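Local coordinates for protein isoflavone reductase (Medicago sativa, PDB 2GAS) that reduces achiral isoflavones to chiral isoflavanones with NADPH, yielding the penultimate intermediate of the alfalfa phytoalexin (-)-medicarpin, at residues D116-D121 / S135-I140; S111-D116 / T148-H153. One frame throughout, in Å; residues are numbered along the deposited sequence.

Contact 1 (D116-D121 / S135-I140); sequences DVDRHD and SIRRVI
R137 reaches out from its helix to two aspartates of the loop, D116 and D118, and its side chain can be followed atom by atom. CB lies off-centre over one face of the neighbouring R138 guanidinium. With CG anti to the carbonyl carbon (chi1 -70°), the chain runs extended from CG to NE, toward the loop. R137 CD passes D118 OD1 at 3.5 Å, and a step later R137 NE lies 3.3 Å from V117 CG2, a methyl sitting over one guanidinium face toward its rim. R137 NH1 then serves both acids at the edge: it is 2.8 Å from D116 OD1 and, in a weak bond, 2.9 Å from D118 OD1. R137 NH2 adds a weak second bond to D116 OD1 at 3.2 Å.

D116 OD1 is shared. D118 N closes an Asx turn on D116 OD1 at 3.0 Å, approaching from the opposite face of the carboxylate to R137 NH1, while D116 OD2 pairs with R119. The D118 carboxylate stands nearly perpendicular to the R137 guanidinium (89°) but lies much flatter against that of R138 (28°). R138, bent along its chain, grips it end-on with two nearly straight bonds, R138 NH2 to D118 OD1 at 2.8 Å and R138 NH1 to D118 OD2 at 3.0 Å. Five charged side chains thus form one network, its D116 and R137 part buried and its D118 and R138 part at the surface.

The type I turn at D116-R119 lies between strand 107-109 and helix 126-143, with V117 and D118 resting on K133 and A134 of that helix. R137 leans on Y149 and C151 of strand 148-151, while I136 and I140 face helix 92-102.

Contact 2 (S111-D116 / T148-H153); sequences SEFGLD and TYLCCH
The H153 ring has the carbonyl oxygen of G114 over one face, while L115 CA approaches obliquely, 3.6 Å from H153 ND1; the ring's NE2 is bonded to Y277. F113 brings its ring obliquely to L150, with F113 CE2 4.0 Å from L150 CG. The Y149 ring stacks on Y147 and is met obliquely by E112 OE2, while its hydroxyl bonds to E141. Between the backbones, F113 N lies 2.8 Å from L150 O, almost in line with that carbonyl, but its N-H is bent (134°), whereas H153 N meets G114 O at 2.9 Å from well above the carbonyl plane. Strand 148-151 bonds through T148 to F108 of strand 107-109, consistent with a further strand of the Rossmann-type NADP domain; loop 111-116 follows strand 107-109 and crosses over 148-151. C151 SG packs 3.7 Å from D116 CA, and C152 SG lies beside the F113 carbonyl. E112 CG lies 4.0 Å from Y149 CA, and the bend at chi2 (-82°) then turns its carboxylate toward R137. Cut back to an alanine, this position would probably leave R137 NH2 without this buried acid and open a gap beside Y149. Helix 191-202 touches F113 through V194 and T198.

Contact 1 is nested in the chain between the two segments of contact 2, and the centres of the two lie about 10 Å apart. They share D116 and meet most closely at R137, whose NH2 is 2.8 Å from E112 OE1 in a salt bridge and 3.5 Å from C151 SG in plain packing. H120 CB also touches L115 CD1 at 3.8 Å. R137 is, by similarity to relatives, an NADP-binding residue. K133, the inferred proton acceptor, touches both contacts: the V117 side chain comes within about 4 Å of its own, and its NZ bonds to E112 O. F113 approaches I14 of the inferred NADP site to about 4 Å between side chains.

Contact 1 (D116-D121 / S135-I140)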
ATOM      1  N   ASP A 116      -0.465   1.286   9.590  1.00 15.42           N
ATOM      2  CA  ASP A 116       0.533   2.150  10.212  1.00 16.77           C
ATOM      3  C   ASP A 116       1.368   1.197  11.077  1.00 17.60           C
ATOM      4  O   ASP A 116       0.900   0.735  12.119  1.00 18.14           O
ATOM      5  CB  ASP A 116      -0.139   3.213  11.087  1.00 17.10           C
ATOM      6  CG  ASP A 116       0.862   4.155  11.715  1.00 16.90           C
ATOM      7  OD1 ASP A 116       2.064   3.828  11.680  1.00 17.05           O
ATOM      8  OD2 ASP A 116       0.458   5.212  12.245  1.00 17.54           O
ATOM      9  N   VAL A 117       2.596   0.905  10.649  1.00 17.62           N
ATOM     10  CA  VAL A 117       3.439  -0.036  11.383  1.00 17.83           C
ATOM     11  C   VAL A 117       3.874   0.395  12.778  1.00 18.94           C
ATOM     12  O   VAL A 117       4.485  -0.390  13.507  1.00 18.55           O
ATOM     13  CB  VAL A 117       4.683  -0.451  10.554  1.00 15.17           C
ATOM     14  CG1 VAL A 117       4.240  -1.162   9.289  1.00 15.89           C
ATOM     15  CG2 VAL A 117       5.534   0.767  10.215  1.00 16.55           C
ATOM     16  N   ASP A 118       3.566   1.629  13.158  1.00 18.22           N
ATOM     17  CA  ASP A 118       3.900   2.089  14.504  1.00 18.24           C
ATOM     18  C   ASP A 118       2.656   1.945  15.377  1.00 19.96           C
ATOM     19  O   ASP A 118       2.659   2.309  16.554  1.00 19.23           O
ATOM     20  CB  ASP A 118       4.376   3.542  14.482  1.00 18.66           C
ATOM     21  CG  ASP A 118       5.841   3.668  14.092  1.00 19.44           C
ATOM     22  OD1 ASP A 118       6.221   4.719  13.540  1.00 20.53           O
ATOM     23  OD2 ASP A 118       6.612   2.717  14.351  1.00 21.20           O
ATOM     24  N   ARG A 119       1.599   1.400  14.780  1.00 19.46           N
ATOM     25  CA  ARG A 119       0.325   1.184  15.462  1.00 20.22           C
ATOM     26  C   ARG A 119      -0.270  -0.191  15.171  1.00 21.54           C
ATOM     27  O   ARG A 119      -1.263  -0.307  14.442  1.00 21.62           O
ATOM     28  CB  ARG A 119      -0.699   2.237  15.039  1.00 21.11           C
ATOM     29  CG  ARG A 119      -0.427   3.646  15.507  1.00 21.05           C
ATOM     30  CD  ARG A 119      -1.610   4.517  15.114  1.00 21.27           C
ATOM     31  NE  ARG A 119      -1.613   5.810  15.784  1.00 23.09           N
ATOM     32  CZ  ARG A 119      -1.253   6.954  15.214  1.00 22.52           C
ATOM     33  NH1 ARG A 119      -0.856   6.974  13.953  1.00 22.22           N
ATOM     34  NH2 ARG A 119      -1.304   8.081  15.908  1.00 25.23           N
ATOM     35  N   HIS A 120       0.318  -1.238  15.735  1.00 21.56           N
ATOM     36  CA  HIS A 120      -0.211  -2.574  15.510  1.00 21.99           C
ATOM     37  C   HIS A 120       0.008  -3.468  16.722  1.00 22.97           C
ATOM     38  O   HIS A 120       0.807  -3.158  17.607  1.00 22.13           O
ATOM     39  CB  HIS A 120       0.444  -3.223  14.288  1.00 23.18           C
ATOM     40  CG  HIS A 120       1.793  -3.811  14.569  1.00 23.43           C
ATOM     41  ND1 HIS A 120       2.970  -3.141  14.305  1.00 25.29           N
ATOM     42  CD2 HIS A 120       2.148  -4.998  15.116  1.00 22.86           C
ATOM     43  CE1 HIS A 120       3.991  -3.893  14.676  1.00 23.18           C
ATOM     44  NE2 HIS A 120       3.520  -5.023  15.172  1.00 26.25           N
ATOM     45  N   ASP A 121      -0.709  -4.584  16.746  1.00 23.72           N
ATOM     46  CA  ASP A 121      -0.607  -5.558  17.830  1.00 26.59           C
ATOM     47  C   ASP A 121      -0.604  -6.935  17.174  1.00 25.09           C
ATOM     48  O   ASP A 121      -1.194  -7.883  17.697  1.00 25.58           O
ATOM     49  CB  ASP A 121      -1.816  -5.440  18.763  1.00 31.57           C
ATOM     50  CG  ASP A 121      -1.907  -4.086  19.442  1.00 36.57           C
ATOM     51  OD1 ASP A 121      -1.098  -3.826  20.355  1.00 40.52           O
ATOM     52  OD2 ASP A 121      -2.785  -3.280  19.061  1.00 41.02           O
ATOM     53  N   SER A 135      11.554  -0.248  11.511  1.00 19.74           N
ATOM     54  CA  SER A 135      12.986   0.005  11.649  1.00 19.22           C
ATOM     55  C   SER A 135      13.458   0.966  10.569  1.00 18.42           C
ATOM     56  O   SER A 135      14.305   1.828  10.817  1.00 19.50           O
ATOM     57  CB  SER A 135      13.770  -1.305  11.568  1.00 21.76           C
ATOM     58  OG  SER A 135      13.599  -2.048  12.759  1.00 24.69           O
ATOM     59  N   ILE A 136      12.916   0.816   9.365  1.00 18.13           N
ATOM     60  CA  ILE A 136      13.277   1.707   8.274  1.00 18.48           C
ATOM     61  C   ILE A 136      12.812   3.128   8.590  1.00 18.08           C
ATOM     62  O   ILE A 136      13.498   4.101   8.272  1.00 17.45           O
ATOM     63  CB  ILE A 136      12.686   1.205   6.943  1.00 19.18           C
ATOM     64  CG1 ILE A 136      13.475  -0.030   6.498  1.00 21.83           C
ATOM     65  CG2 ILE A 136      12.753   2.290   5.876  1.00 18.44           C
ATOM     66  CD1 ILE A 136      13.106  -0.525   5.153  1.00 28.40           C
ATOM     67  N   ARG A 137      11.653   3.257   9.228  1.00 17.12           N
ATOM     68  CA  ARG A 137      11.169   4.580   9.606  1.00 15.82           C
ATOM     69  C   ARG A 137      12.190   5.225  10.540  1.00 16.24           C
ATOM     70  O   ARG A 137      12.514   6.398  10.394  1.00 17.17           O
ATOM     71  CB  ARG A 137       9.833   4.500  10.345  1.00 15.36           C
ATOM     72  CG  ARG A 137       8.665   4.092   9.493  1.00 15.28           C
ATOM     73  CD  ARG A 137       7.376   4.263  10.281  1.00 14.59           C
ATOM     74  NE  ARG A 137       6.199   3.947   9.472  1.00 15.23           N
ATOM     75  CZ  ARG A 137       4.955   4.132   9.881  1.00 16.29           C
ATOM     76  NH1 ARG A 137       4.721   4.636  11.089  1.00 15.88           N
ATOM     77  NH2 ARG A 137       3.943   3.793   9.092  1.00 15.82           N
ATOM     78  N   ARG A 138      12.693   4.448  11.495  1.00 17.38           N
ATOM     79  CA  ARG A 138      13.665   4.965  12.449  1.00 17.64           C
ATOM     80  C   ARG A 138      14.939   5.443  11.759  1.00 17.44           C
ATOM     81  O   ARG A 138      15.518   6.455  12.158  1.00 16.87           O
ATOM     82  CB  ARG A 138      13.995   3.902  13.506  1.00 19.50           C
ATOM     83  CG  ARG A 138      12.785   3.429  14.335  1.00 19.49           C
ATOM     84  CD  ARG A 138      12.127   4.554  15.129  1.00 20.73           C
ATOM     85  NE  ARG A 138      11.077   5.266  14.396  1.00 20.31           N
ATOM     86  CZ  ARG A 138       9.847   4.794  14.198  1.00 20.92           C
ATOM     87  NH1 ARG A 138       9.501   3.600  14.668  1.00 20.70           N
ATOM     88  NH2 ARG A 138       8.951   5.531  13.552  1.00 19.99           N
ATOM     89  N   VAL A 139      15.372   4.725  10.722  1.00 16.79           N
ATOM     90  CA  VAL A 139      16.573   5.120   9.988  1.00 16.65           C
ATOM     91  C   VAL A 139      16.317   6.451   9.288  1.00 18.14           C
ATOM     92  O   VAL A 139      17.129   7.371   9.355  1.00 18.34           O
ATOM     93  CB  VAL A 139      16.962   4.075   8.924  1.00 16.58           C
ATOM     94  CG1 VAL A 139      18.150   4.582   8.112  1.00 17.79           C
ATOM     95  CG2 VAL A 139      17.309   2.754   9.594  1.00 19.01           C
ATOM     96  N   ILE A 140      15.176   6.537   8.609  1.00 16.83           N
ATOM     97  CA  ILE A 140      14.780   7.748   7.899  1.00 17.09           C
ATOM     98  C   ILE A 140      14.737   8.952   8.843  1.00 16.76           C
ATOM     99  O   ILE A 140      15.256  10.025   8.529  1.00 18.29           O
ATOM    100  CB  ILE A 140      13.386   7.555   7.259  1.00 15.54           C
ATOM    101  CG1 ILE A 140      13.476   6.522   6.136  1.00 16.61           C
ATOM    102  CG2 ILE A 140      12.843   8.891   6.763  1.00 17.92           C
ATOM    103  CD1 ILE A 140      12.122   6.100   5.594  1.00 17.29           C
TER

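Contact 2 (S111-D116 / T148-H153)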
ATOM      1  N   SER A 111       8.649   2.274   1.416  1.00 15.69           N
ATOM      2  CA  SER A 111       7.730   1.202   1.049  1.00 16.46           C
ATOM      3  C   SER A 111       6.757   0.856   2.174  1.00 15.84           C
ATOM      4  O   SER A 111       6.922  -0.136   2.884  1.00 16.78           O
ATOM      5  CB  SER A 111       8.532  -0.041   0.632  1.00 17.15           C
ATOM      6  OG  SER A 111       7.683  -1.068   0.156  1.00 19.46           O
ATOM      7  N   GLU A 112       5.737   1.693   2.322  1.00 15.02           N
ATOM      8  CA  GLU A 112       4.719   1.512   3.344  1.00 14.11           C
ATOM      9  C   GLU A 112       3.524   0.876   2.651  1.00 14.29           C
ATOM     10  O   GLU A 112       3.510  -0.330   2.423  1.00 15.28           O
ATOM     11  CB  GLU A 112       4.359   2.872   3.943  1.00 14.79           C
ATOM     12  CG  GLU A 112       5.480   3.495   4.790  1.00 15.83           C
ATOM     13  CD  GLU A 112       5.512   2.941   6.201  1.00 17.55           C
ATOM     14  OE1 GLU A 112       4.450   2.479   6.672  1.00 17.81           O
ATOM     15  OE2 GLU A 112       6.585   2.984   6.848  1.00 17.79           O
ATOM     16  N   PHE A 113       2.531   1.691   2.316  1.00 14.56           N
ATOM     17  CA  PHE A 113       1.354   1.217   1.598  1.00 15.01           C
ATOM     18  C   PHE A 113       0.601   0.065   2.257  1.00 17.07           C
ATOM     19  O   PHE A 113       0.155  -0.881   1.595  1.00 18.32           O
ATOM     20  CB  PHE A 113       1.758   0.854   0.160  1.00 15.07           C
ATOM     21  CG  PHE A 113       2.425   1.986  -0.568  1.00 15.54           C
ATOM     22  CD1 PHE A 113       3.815   2.051  -0.665  1.00 14.74           C
ATOM     23  CD2 PHE A 113       1.666   3.038  -1.084  1.00 14.28           C
ATOM     24  CE1 PHE A 113       4.443   3.146  -1.253  1.00 16.36           C
ATOM     25  CE2 PHE A 113       2.288   4.138  -1.674  1.00 15.35           C
ATOM     26  CZ  PHE A 113       3.681   4.193  -1.758  1.00 16.87           C
ATOM     27  N   GLY A 114       0.452   0.171   3.570  1.00 16.12           N
ATOM     28  CA  GLY A 114      -0.267  -0.824   4.339  1.00 16.98           C
ATOM     29  C   GLY A 114      -0.762  -0.165   5.608  1.00 16.52           C
ATOM     30  O   GLY A 114      -1.115   1.014   5.608  1.00 17.02           O
ATOM     31  N   LEU A 115      -0.796  -0.915   6.699  1.00 16.71           N
ATOM     32  CA  LEU A 115      -1.248  -0.346   7.964  1.00 15.63           C
ATOM     33  C   LEU A 115      -0.162   0.577   8.509  1.00 15.42           C
ATOM     34  O   LEU A 115       0.931   0.662   7.949  1.00 15.90           O
ATOM     35  CB  LEU A 115      -1.532  -1.458   8.983  1.00 17.38           C
ATOM     36  CG  LEU A 115      -0.332  -2.091   9.700  1.00 20.35           C
ATOM     37  CD1 LEU A 115      -0.832  -3.099  10.717  1.00 22.00           C
ATOM     38  CD2 LEU A 115       0.590  -2.760   8.695  1.00 22.44           C
ATOM     39  N   ASP A 116      -0.465   1.286   9.590  1.00 15.42           N
ATOM     40  CA  ASP A 116       0.533   2.150  10.212  1.00 16.77           C
ATOM     41  C   ASP A 116       1.368   1.197  11.077  1.00 17.60           C
ATOM     42  O   ASP A 116       0.900   0.735  12.119  1.00 18.14           O
ATOM     43  CB  ASP A 116      -0.139   3.213  11.087  1.00 17.10           C
ATOM     44  CG  ASP A 116       0.862   4.155  11.715  1.00 16.90           C
ATOM     45  OD1 ASP A 116       2.064   3.828  11.680  1.00 17.05           O
ATOM     46  OD2 ASP A 116       0.458   5.212  12.245  1.00 17.54           O
ATOM     47  N   THR A 148       7.248  10.934   4.260  1.00 15.44           N
ATOM     48  CA  THR A 148       5.797  10.789   4.324  1.00 14.02           C
ATOM     49  C   THR A 148       5.553   9.284   4.297  1.00 13.28           C
ATOM     50  O   THR A 148       6.057   8.582   3.415  1.00 13.16           O
ATOM     51  CB  THR A 148       5.049  11.440   3.149  1.00 13.22           C
ATOM     52  OG1 THR A 148       5.246  12.859   3.181  1.00 16.54           O
ATOM     53  CG2 THR A 148       3.540  11.152   3.267  1.00 16.56           C
ATOM     54  N   TYR A 149       4.819   8.789   5.287  1.00 14.06           N
ATOM     55  CA  TYR A 149       4.497   7.366   5.376  1.00 14.91           C
ATOM     56  C   TYR A 149       3.063   7.229   4.894  1.00 15.02           C
ATOM     57  O   TYR A 149       2.141   7.714   5.543  1.00 14.57           O
ATOM     58  CB  TYR A 149       4.603   6.886   6.826  1.00 13.67           C
ATOM     59  CG  TYR A 149       5.951   7.132   7.465  1.00 12.48           C
ATOM     60  CD1 TYR A 149       6.046   7.440   8.818  1.00 13.05           C
ATOM     61  CD2 TYR A 149       7.131   7.035   6.722  1.00 15.33           C
ATOM     62  CE1 TYR A 149       7.288   7.646   9.425  1.00 14.01           C
ATOM     63  CE2 TYR A 149       8.374   7.237   7.320  1.00 15.42           C
ATOM     64  CZ  TYR A 149       8.441   7.540   8.666  1.00 14.69           C
ATOM     65  OH  TYR A 149       9.671   7.736   9.256  1.00 16.83           O
ATOM     66  N   LEU A 150       2.880   6.574   3.752  1.00 13.91           N
ATOM     67  CA  LEU A 150       1.547   6.417   3.172  1.00 14.05           C
ATOM     68  C   LEU A 150       0.915   5.128   3.692  1.00 15.05           C
ATOM     69  O   LEU A 150       1.242   4.034   3.247  1.00 15.28           O
ATOM     70  CB  LEU A 150       1.654   6.402   1.644  1.00 14.35           C
ATOM     71  CG  LEU A 150       0.419   6.693   0.775  1.00 13.81           C
ATOM     72  CD1 LEU A 150      -0.661   5.645   1.020  1.00 16.88           C
ATOM     73  CD2 LEU A 150      -0.108   8.083   1.078  1.00 15.68           C
ATOM     74  N   CYS A 151       0.014   5.273   4.658  1.00 14.92           N
ATOM     75  CA  CYS A 151      -0.657   4.133   5.271  1.00 15.52           C
ATOM     76  C   CYS A 151      -2.054   4.005   4.675  1.00 15.88           C
ATOM     77  O   CYS A 151      -3.012   4.612   5.162  1.00 16.22           O
ATOM     78  CB  CYS A 151      -0.720   4.344   6.785  1.00 14.19           C
ATOM     79  SG  CYS A 151       0.913   4.692   7.506  1.00 17.11           S
ATOM     80  N   CYS A 152      -2.155   3.210   3.613  1.00 15.56           N
ATOM     81  CA  CYS A 152      -3.422   3.026   2.902  1.00 15.60           C
ATOM     82  C   CYS A 152      -4.237   1.833   3.363  1.00 16.29           C
ATOM     83  O   CYS A 152      -5.309   1.562   2.823  1.00 16.22           O
ATOM     84  CB  CYS A 152      -3.158   2.899   1.401  1.00 14.99           C
ATOM     85  SG  CYS A 152      -2.097   1.495   0.969  1.00 17.04           S
ATOM     86  N   HIS A 153      -3.723   1.107   4.347  1.00 15.84           N
ATOM     87  CA  HIS A 153      -4.417  -0.052   4.871  1.00 15.81           C
ATOM     88  C   HIS A 153      -4.745  -1.140   3.845  1.00 17.14           C
ATOM     89  O   HIS A 153      -3.865  -1.546   3.089  1.00 18.61           O
ATOM     90  CB  HIS A 153      -5.648   0.416   5.653  1.00 16.46           C
ATOM     91  CG  HIS A 153      -5.286   1.106   6.932  1.00 15.83           C
ATOM     92  ND1 HIS A 153      -4.737   0.432   8.001  1.00 16.41           N
ATOM     93  CD2 HIS A 153      -5.263   2.418   7.265  1.00 15.45           C
ATOM     94  CE1 HIS A 153      -4.383   1.298   8.933  1.00 17.25           C
ATOM     95  NE2 HIS A 153      -4.691   2.511   8.511  1.00 16.51           N
TER